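Local coordinates for single-stranded DNA-binding protein (Thermus thermophilus, PDB 2CWA) that probably binds single-stranded DNA and recruits partner proteins to it during replication, recombination and repair, at residues A[12-17]-A[30-35]; A[57-62]-A[98-103]. All blocks are in the same frame, centred on the assembly; numbering follows the deposited sequence.

Interaction 1 (A[12-17]-A[30-35]); sequences GALATR and LDLTLA
Gly-12 comes up against the carbonyl of Ala-35, its CA 3.5 Å from Ala-35 O, in an antiparallel hairpin. One residue on, Ala-13 and Ala-35 form a hydrogen-bonded pair. Ala-13 N donates to Ala-35 O, and in return Ala-35 N reaches Ala-13 O at 2.9 Å. Leu-14 and Leu-34 follow as a non-hydrogen-bonded pair and lie side by side, pointing the same way. With CG beside its own backbone N (chi1 -65°) and an extended second torsion, Leu-14 brings CD2 against two leucines of the partner strand: it sits 3.9 Å from Leu-34 CD1 and equally far from CD2 of Leu-32, whose chain it meets at a slant. Ala-15 adds one more backbone hydrogen bond, from its N to Thr-33 O. Its CB lies 3.9 Å from Thr-33 CG2, the branch anti to the backbone N, and also meets the methyl of Ala-35. By Thr-16 the strands have parted too far for direct pairing, and a water takes over, donating a hydrogen bond to Thr-16 O and accepting one from Thr-33 N at 2.9 Å. The hairpin belongs to the first of two OB folds in the chain. Strand 75-85 and the residues leading into it flank the other edge of 12-14, with Gly-12 bonded to Val-76 and Leu-14 to Gly-73 and Gln-74; strand 49-59 runs along the other edge of strand 28-39, and Leu-70, Val-76 and Val-78 pack on the leucine face.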
ATOM      1  N   GLY A  12      -7.217  -1.663   9.455  1.00 22.47           N
ATOM      2  CA  GLY A  12      -6.218  -1.544  10.501  1.00 24.36           C
ATOM      3  C   GLY A  12      -6.680  -0.569  11.559  1.00 22.58           C
ATOM      4  O   GLY A  12      -7.798  -0.058  11.497  1.00 22.03           O
ATOM      5  N   ALA A  13      -5.824  -0.312  12.539  1.00 21.40           N
ATOM      6  CA  ALA A  13      -6.151   0.613  13.611  1.00 22.10           C
ATOM      7  C   ALA A  13      -5.468   1.944  13.329  1.00 20.46           C
ATOM      8  O   ALA A  13      -4.408   1.978  12.724  1.00 21.60           O
ATOM      9  CB  ALA A  13      -5.669   0.050  14.952  1.00 23.54           C
ATOM     10  N   LEU A  14      -6.082   3.043  13.749  1.00 21.62           N
ATOM     11  CA  LEU A  14      -5.461   4.343  13.536  1.00 22.52           C
ATOM     12  C   LEU A  14      -4.307   4.446  14.528  1.00 21.14           C
ATOM     13  O   LEU A  14      -4.528   4.427  15.739  1.00 23.43           O
ATOM     14  CB  LEU A  14      -6.461   5.467  13.785  1.00 19.52           C
ATOM     15  CG  LEU A  14      -7.637   5.504  12.806  1.00 20.90           C
ATOM     16  CD1 LEU A  14      -8.490   6.721  13.096  1.00 22.97           C
ATOM     17  CD2 LEU A  14      -7.112   5.533  11.380  1.00 21.24           C
ATOM     18  N   ALA A  15      -3.089   4.534  14.007  1.00 22.94           N
ATOM     19  CA  ALA A  15      -1.891   4.617  14.841  1.00 27.32           C
ATOM     20  C   ALA A  15      -1.874   5.864  15.719  1.00 31.61           C
ATOM     21  O   ALA A  15      -1.355   5.843  16.841  1.00 28.09           O
ATOM     22  CB  ALA A  15      -0.652   4.580  13.963  1.00 26.91           C
ATOM     23  N   THR A  16      -2.442   6.947  15.196  1.00 30.88           N
ATOM     24  CA  THR A  16      -2.516   8.219  15.908  1.00 33.40           C
ATOM     25  C   THR A  16      -3.794   8.937  15.497  1.00 35.51           C
ATOM     26  O   THR A  16      -4.440   8.561  14.516  1.00 31.49           O
ATOM     27  CB  THR A  16      -1.344   9.142  15.542  1.00 34.25           C
ATOM     28  OG1 THR A  16      -1.353   9.380  14.128  1.00 33.41           O
ATOM     29  CG2 THR A  16      -0.019   8.517  15.942  1.00 34.80           C
ATOM     30  N   ARG A  17      -4.160   9.968  16.250  1.00 35.88           N
ATOM     31  CA  ARG A  17      -5.346  10.742  15.920  1.00 40.12           C
ATOM     32  C   ARG A  17      -5.051  11.376  14.556  1.00 38.17           C
ATOM     33  O   ARG A  17      -3.972  11.928  14.341  1.00 38.65           O
ATOM     34  CB  ARG A  17      -5.589  11.818  16.984  1.00 43.18           C
ATOM     35  CG  ARG A  17      -6.967  12.460  16.909  1.00 49.02           C
ATOM     36  CD  ARG A  17      -7.237  13.340  18.124  1.00 54.01           C
ATOM     37  NE  ARG A  17      -8.575  13.923  18.080  1.00 60.76           N
ATOM     38  CZ  ARG A  17      -9.700  13.216  18.098  1.00 63.55           C
ATOM     39  NH1 ARG A  17      -9.650  11.892  18.162  1.00 64.87           N
ATOM     40  NH2 ARG A  17     -10.876  13.828  18.040  1.00 66.44           N
ATOM     41  N   LEU A  30      -7.795  14.818   4.829  1.00 26.72           N
ATOM     42  CA  LEU A  30      -7.655  14.068   6.065  1.00 26.75           C
ATOM     43  C   LEU A  30      -6.607  12.984   5.890  1.00 28.92           C
ATOM     44  O   LEU A  30      -6.824  12.007   5.170  1.00 27.96           O
ATOM     45  CB  LEU A  30      -8.987  13.436   6.468  1.00 27.76           C
ATOM     46  CG  LEU A  30      -9.000  12.684   7.806  1.00 28.83           C
ATOM     47  CD1 LEU A  30      -8.533  13.602   8.923  1.00 30.81           C
ATOM     48  CD2 LEU A  30     -10.399  12.174   8.093  1.00 29.55           C
ATOM     49  N   ASP A  31      -5.457  13.171   6.530  1.00 28.27           N
ATOM     50  CA  ASP A  31      -4.392  12.186   6.447  1.00 28.13           C
ATOM     51  C   ASP A  31      -4.480  11.290   7.670  1.00 29.07           C
ATOM     52  O   ASP A  31      -4.565  11.771   8.804  1.00 25.05           O
ATOM     53  CB  ASP A  31      -3.022  12.865   6.380  1.00 33.30           C
ATOM     54  CG  ASP A  31      -2.759  13.508   5.033  1.00 35.96           C
ATOM     55  OD1 ASP A  31      -3.093  12.883   4.001  1.00 34.31           O
ATOM     56  OD2 ASP A  31      -2.208  14.630   5.001  1.00 37.33           O
ATOM     57  N   LEU A  32      -4.484   9.984   7.428  1.00 27.43           N
ATOM     58  CA  LEU A  32      -4.576   9.006   8.501  1.00 28.97           C
ATOM     59  C   LEU A  32      -3.435   8.008   8.378  1.00 26.51           C
ATOM     60  O   LEU A  32      -2.873   7.822   7.302  1.00 28.41           O
ATOM     61  CB  LEU A  32      -5.911   8.247   8.424  1.00 29.84           C
ATOM     62  CG  LEU A  32      -7.221   9.042   8.405  1.00 32.35           C
ATOM     63  CD1 LEU A  32      -7.447   9.619   7.019  1.00 38.67           C
ATOM     64  CD2 LEU A  32      -8.376   8.135   8.770  1.00 35.43           C
ATOM     65  N   THR A  33      -3.087   7.374   9.488  1.00 26.20           N
ATOM     66  CA  THR A  33      -2.035   6.375   9.475  1.00 24.03           C
ATOM     67  C   THR A  33      -2.689   5.099   9.975  1.00 24.41           C
ATOM     68  O   THR A  33      -3.149   5.039  11.114  1.00 21.97           O
ATOM     69  CB  THR A  33      -0.866   6.754  10.416  1.00 27.40           C
ATOM     70  OG1 THR A  33      -0.298   8.000   9.994  1.00 27.10           O
ATOM     71  CG2 THR A  33       0.221   5.686  10.374  1.00 27.70           C
ATOM     72  N   LEU A  34      -2.768   4.099   9.102  1.00 24.43           N
ATOM     73  CA  LEU A  34      -3.365   2.819   9.466  1.00 24.55           C
ATOM     74  C   LEU A  34      -2.244   1.860   9.790  1.00 21.34           C
ATOM     75  O   LEU A  34      -1.242   1.803   9.082  1.00 23.33           O
ATOM     76  CB  LEU A  34      -4.211   2.244   8.320  1.00 22.89           C
ATOM     77  CG  LEU A  34      -5.659   2.738   8.229  1.00 27.91           C
ATOM     78  CD1 LEU A  34      -5.666   4.237   7.954  1.00 28.26           C
ATOM     79  CD2 LEU A  34      -6.396   1.977   7.120  1.00 26.23           C
ATOM     80  N   ALA A  35      -2.424   1.107  10.864  1.00 23.07           N
ATOM     81  CA  ALA A  35      -1.413   0.158  11.291  1.00 22.31           C
ATOM     82  C   ALA A  35      -2.027  -1.218  11.494  1.00 18.70           C
ATOM     83  O   ALA A  35      -3.113  -1.352  12.066  1.00 17.92           O
ATOM     84  CB  ALA A  35      -0.763   0.642  12.589  1.00 22.35           C
TER
HETATM   85  O   HOH W   1      -3.965   8.756  11.864  1.00 26.81           O

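Interaction 2 (A[57-62]-A[98-103]); sequences RLLGRQ and QIRADF. With NO3 (nitrate ion), chain C.
Leu-59 and Arg-100 cross at about a right angle, the leucine laying CB over one face of the guanidinium while its CD1 comes within 3.4 Å of Arg-100 NE. The arginine leaves its strand with CG anti to the backbone N (chi1 169°) and then bends at chi2, which carries the guanidinium over toward Leu-59. Asp-102 OD1 lies 3.0 Å from Arg-100 NH1 but well out of the guanidinium plane, a salt bridge of charge alone; the carboxylate has a second partner in Arg-81. On the same side of the sheet, Arg-57 slants across Gln-98, their planes 70° apart, with Arg-57 CD 3.8 Å from Gln-98 OE1. The arginine's stronger partner is Asp-31, on the adjacent strand. Beneath these side chains, strands 49-59 and 96-107 run parallel, the parallel pairing that helps close the barrel of an OB fold. Arg-57 N donates to Ile-99 O, and Ala-101 N to Arg-57 O. Leu-58 turns to the other face and sets CD2 3.5 Å from the methyl of Ala-101. Just past this pair a water bridges Leu-59 N and Ala-101 O, and Asp-102 and Phe-103 make a classic beta bulge opposite Glu-79. Gln-62, on the short helix, folds back at chi2 so that its amide carbon CD stands 3.6 Å from Phe-103 CD1, amide and ring inclined at 64°. A nitrate, probably from the crystallisation liquor, sits by the backbone of Arg-61 and Gln-62, accepting hydrogen bonds from Arg-61 N and from Gln-62 N, the latter 3.0 Å from its O3.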
ATOM      1  N   ARG A  57      -4.749   9.079   2.500  1.00 24.84           N
ATOM      2  CA  ARG A  57      -5.332  10.409   2.394  1.00 23.74           C
ATOM      3  C   ARG A  57      -6.762  10.420   1.874  1.00 21.73           C
ATOM      4  O   ARG A  57      -7.039   9.942   0.773  1.00 23.38           O
ATOM      5  CB  ARG A  57      -4.472  11.292   1.492  1.00 24.52           C
ATOM      6  CG  ARG A  57      -5.116  12.628   1.143  1.00 27.15           C
ATOM      7  CD  ARG A  57      -4.108  13.567   0.495  1.00 30.96           C
ATOM      8  NE  ARG A  57      -3.099  14.006   1.452  1.00 32.16           N
ATOM      9  CZ  ARG A  57      -2.107  14.843   1.166  1.00 38.87           C
ATOM     10  NH1 ARG A  57      -1.984  15.338  -0.062  1.00 39.25           N
ATOM     11  NH2 ARG A  57      -1.242  15.192   2.109  1.00 38.14           N
ATOM     12  N   LEU A  58      -7.659  10.963   2.687  1.00 22.75           N
ATOM     13  CA  LEU A  58      -9.067  11.107   2.327  1.00 24.73           C
ATOM     14  C   LEU A  58      -9.243  12.560   1.892  1.00 27.26           C
ATOM     15  O   LEU A  58      -8.573  13.444   2.427  1.00 24.73           O
ATOM     16  CB  LEU A  58      -9.963  10.846   3.532  1.00 26.86           C
ATOM     17  CG  LEU A  58     -10.495   9.440   3.790  1.00 27.72           C
ATOM     18  CD1 LEU A  58     -11.321   9.450   5.070  1.00 26.98           C
ATOM     19  CD2 LEU A  58     -11.352   8.989   2.615  1.00 28.12           C
ATOM     20  N   LEU A  59     -10.132  12.808   0.932  1.00 26.57           N
ATOM     21  CA  LEU A  59     -10.376  14.172   0.457  1.00 25.43           C
ATOM     22  C   LEU A  59     -11.862  14.522   0.431  1.00 29.46           C
ATOM     23  O   LEU A  59     -12.729  13.657   0.575  1.00 26.85           O
ATOM     24  CB  LEU A  59      -9.825  14.365  -0.961  1.00 25.66           C
ATOM     25  CG  LEU A  59      -8.344  14.180  -1.282  1.00 29.59           C
ATOM     26  CD1 LEU A  59      -8.126  14.422  -2.775  1.00 32.12           C
ATOM     27  CD2 LEU A  59      -7.505  15.143  -0.454  1.00 27.65           C
ATOM     28  N   GLY A  60     -12.140  15.811   0.253  1.00 28.94           N
ATOM     29  CA  GLY A  60     -13.508  16.294   0.146  1.00 27.42           C
ATOM     30  C   GLY A  60     -14.549  15.834   1.140  1.00 27.18           C
ATOM     31  O   GLY A  60     -14.305  15.781   2.345  1.00 24.72           O
ATOM     32  N   ARG A  61     -15.730  15.501   0.626  1.00 26.15           N
ATOM     33  CA  ARG A  61     -16.833  15.087   1.482  1.00 29.74           C
ATOM     34  C   ARG A  61     -16.561  13.834   2.308  1.00 28.30           C
ATOM     35  O   ARG A  61     -17.046  13.724   3.431  1.00 27.63           O
ATOM     36  CB  ARG A  61     -18.115  14.907   0.654  1.00 35.42           C
ATOM     37  CG  ARG A  61     -18.016  13.889  -0.458  1.00 42.40           C
ATOM     38  CD  ARG A  61     -19.369  13.686  -1.144  1.00 48.18           C
ATOM     39  NE  ARG A  61     -19.303  12.646  -2.170  1.00 52.06           N
ATOM     40  CZ  ARG A  61     -19.027  11.370  -1.925  1.00 49.30           C
ATOM     41  NH1 ARG A  61     -18.792  10.963  -0.686  1.00 52.27           N
ATOM     42  NH2 ARG A  61     -18.971  10.500  -2.923  1.00 51.88           N
ATOM     43  N   GLN A  62     -15.790  12.894   1.769  1.00 29.43           N
ATOM     44  CA  GLN A  62     -15.494  11.674   2.518  1.00 33.21           C
ATOM     45  C   GLN A  62     -14.544  11.974   3.669  1.00 33.38           C
ATOM     46  O   GLN A  62     -14.498  11.236   4.653  1.00 35.31           O
ATOM     47  CB  GLN A  62     -14.898  10.601   1.602  1.00 34.11           C
ATOM     48  CG  GLN A  62     -15.934   9.953   0.696  1.00 39.97           C
ATOM     49  CD  GLN A  62     -17.007   9.213   1.479  1.00 40.11           C
ATOM     50  OE1 GLN A  62     -18.176   9.193   1.089  1.00 46.75           O
ATOM     51  NE2 GLN A  62     -16.611   8.590   2.583  1.00 41.01           N
ATOM     52  N   GLN A  98       1.406   7.479  -3.341  1.00 28.81           N
ATOM     53  CA  GLN A  98       0.576   7.652  -2.158  1.00 29.40           C
ATOM     54  C   GLN A  98      -0.670   6.788  -2.205  1.00 25.55           C
ATOM     55  O   GLN A  98      -1.100   6.350  -3.269  1.00 27.30           O
ATOM     56  CB  GLN A  98       0.161   9.124  -1.995  1.00 34.39           C
ATOM     57  CG  GLN A  98      -1.099   9.511  -2.766  1.00 38.93           C
ATOM     58  CD  GLN A  98      -1.537  10.953  -2.524  1.00 44.85           C
ATOM     59  OE1 GLN A  98      -1.580  11.424  -1.385  1.00 42.29           O
ATOM     60  NE2 GLN A  98      -1.879  11.655  -3.600  1.00 46.59           N
ATOM     61  N   ILE A  99      -1.241   6.552  -1.033  1.00 23.27           N
ATOM     62  CA  ILE A  99      -2.447   5.759  -0.905  1.00 24.93           C
ATOM     63  C   ILE A  99      -3.624   6.700  -0.711  1.00 23.02           C
ATOM     64  O   ILE A  99      -3.772   7.341   0.332  1.00 22.74           O
ATOM     65  CB  ILE A  99      -2.368   4.808   0.306  1.00 22.88           C
ATOM     66  CG1 ILE A  99      -1.172   3.872   0.149  1.00 23.44           C
ATOM     67  CG2 ILE A  99      -3.664   4.013   0.430  1.00 25.38           C
ATOM     68  CD1 ILE A  99      -0.840   3.110   1.419  1.00 28.84           C
ATOM     69  N   ARG A 100      -4.462   6.776  -1.733  1.00 23.64           N
ATOM     70  CA  ARG A 100      -5.637   7.628  -1.705  1.00 24.23           C
ATOM     71  C   ARG A 100      -6.849   6.830  -1.248  1.00 24.80           C
ATOM     72  O   ARG A 100      -7.210   5.834  -1.873  1.00 26.43           O
ATOM     73  CB  ARG A 100      -5.885   8.186  -3.106  1.00 29.27           C
ATOM     74  CG  ARG A 100      -7.216   8.888  -3.294  1.00 39.19           C
ATOM     75  CD  ARG A 100      -7.235  10.274  -2.658  1.00 44.62           C
ATOM     76  NE  ARG A 100      -8.331  11.077  -3.189  1.00 51.69           N
ATOM     77  CZ  ARG A 100      -9.616  10.782  -3.037  1.00 55.09           C
ATOM     78  NH1 ARG A 100      -9.972   9.698  -2.364  1.00 60.77           N
ATOM     79  NH2 ARG A 100     -10.548  11.559  -3.571  1.00 58.77           N
ATOM     80  N   ALA A 101      -7.469   7.256  -0.153  1.00 22.35           N
ATOM     81  CA  ALA A 101      -8.658   6.578   0.341  1.00 24.53           C
ATOM     82  C   ALA A 101      -9.886   7.208  -0.302  1.00 27.61           C
ATOM     83  O   ALA A 101     -10.094   8.409  -0.179  1.00 26.36           O
ATOM     84  CB  ALA A 101      -8.751   6.713   1.841  1.00 25.07           C
ATOM     85  N   ASP A 102     -10.694   6.413  -0.995  1.00 25.85           N
ATOM     86  CA  ASP A 102     -11.904   6.958  -1.595  1.00 28.02           C
ATOM     87  C   ASP A 102     -13.009   6.934  -0.549  1.00 27.78           C
ATOM     88  O   ASP A 102     -13.850   7.832  -0.494  1.00 27.86           O
ATOM     89  CB  ASP A 102     -12.331   6.145  -2.825  1.00 26.77           C
ATOM     90  CG  ASP A 102     -11.497   6.465  -4.052  1.00 30.75           C
ATOM     91  OD1 ASP A 102     -11.125   7.646  -4.217  1.00 29.78           O
ATOM     92  OD2 ASP A 102     -11.217   5.550  -4.858  1.00 30.20           O
ATOM     93  N   PHE A 103     -12.978   5.910   0.299  1.00 21.99           N
ATOM     94  CA  PHE A 103     -13.973   5.727   1.344  1.00 21.33           C
ATOM     95  C   PHE A 103     -13.338   5.189   2.623  1.00 21.15           C
ATOM     96  O   PHE A 103     -12.363   4.448   2.572  1.00 21.81           O
ATOM     97  CB  PHE A 103     -15.016   4.699   0.903  1.00 25.77           C
ATOM     98  CG  PHE A 103     -15.817   5.107  -0.297  1.00 24.32           C
ATOM     99  CD1 PHE A 103     -16.891   5.974  -0.166  1.00 25.03           C
ATOM    100  CD2 PHE A 103     -15.511   4.595  -1.556  1.00 25.68           C
ATOM    101  CE1 PHE A 103     -17.661   6.327  -1.276  1.00 28.24           C
ATOM    102  CE2 PHE A 103     -16.272   4.939  -2.669  1.00 29.03           C
ATOM    103  CZ  PHE A 103     -17.349   5.806  -2.525  1.00 28.26           C
TER
HETATM  104  N   NO3 C 502     -14.704  13.167  -1.921  1.00 33.41           N
HETATM  105  O1  NO3 C 502     -13.740  12.883  -2.595  1.00 28.66           O
HETATM  106  O2  NO3 C 502     -15.296  14.223  -2.113  1.00 32.72           O
HETATM  107  O3  NO3 C 502     -15.085  12.400  -1.055  1.00 28.33           O
HETATM  108  O   HOH W   2      -3.757  14.485  -2.794  1.00 57.96           O
HETATM  109  O   HOH W   3     -11.561  10.743  -0.545  1.00 26.28           O

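In the fold
Interactions 1 and 2 show how one OB fold uses antiparallel and parallel pairing in different surroundings. Their centres lie about 13 Å apart, joined by neighbouring strands 28-39 and 49-59: Asp-31 of interaction 1 makes a salt bridge to Arg-57 of interaction 2, and the backbones of Leu-30 and Leu-58 probably share a hydrogen bond. Interaction 1 is buried and links neighbours in sequence through a hairpin, combining backbone hydrogen bonds with leucine, alanine and threonine-methyl packing. Interaction 2 joins strands farther apart in the chain and is only partly buried; polar chains (arginine, glutamine, aspartate) meet apolar ones such as Leu-59 and Phe-103, with a water and a nitrate bound by the backbone.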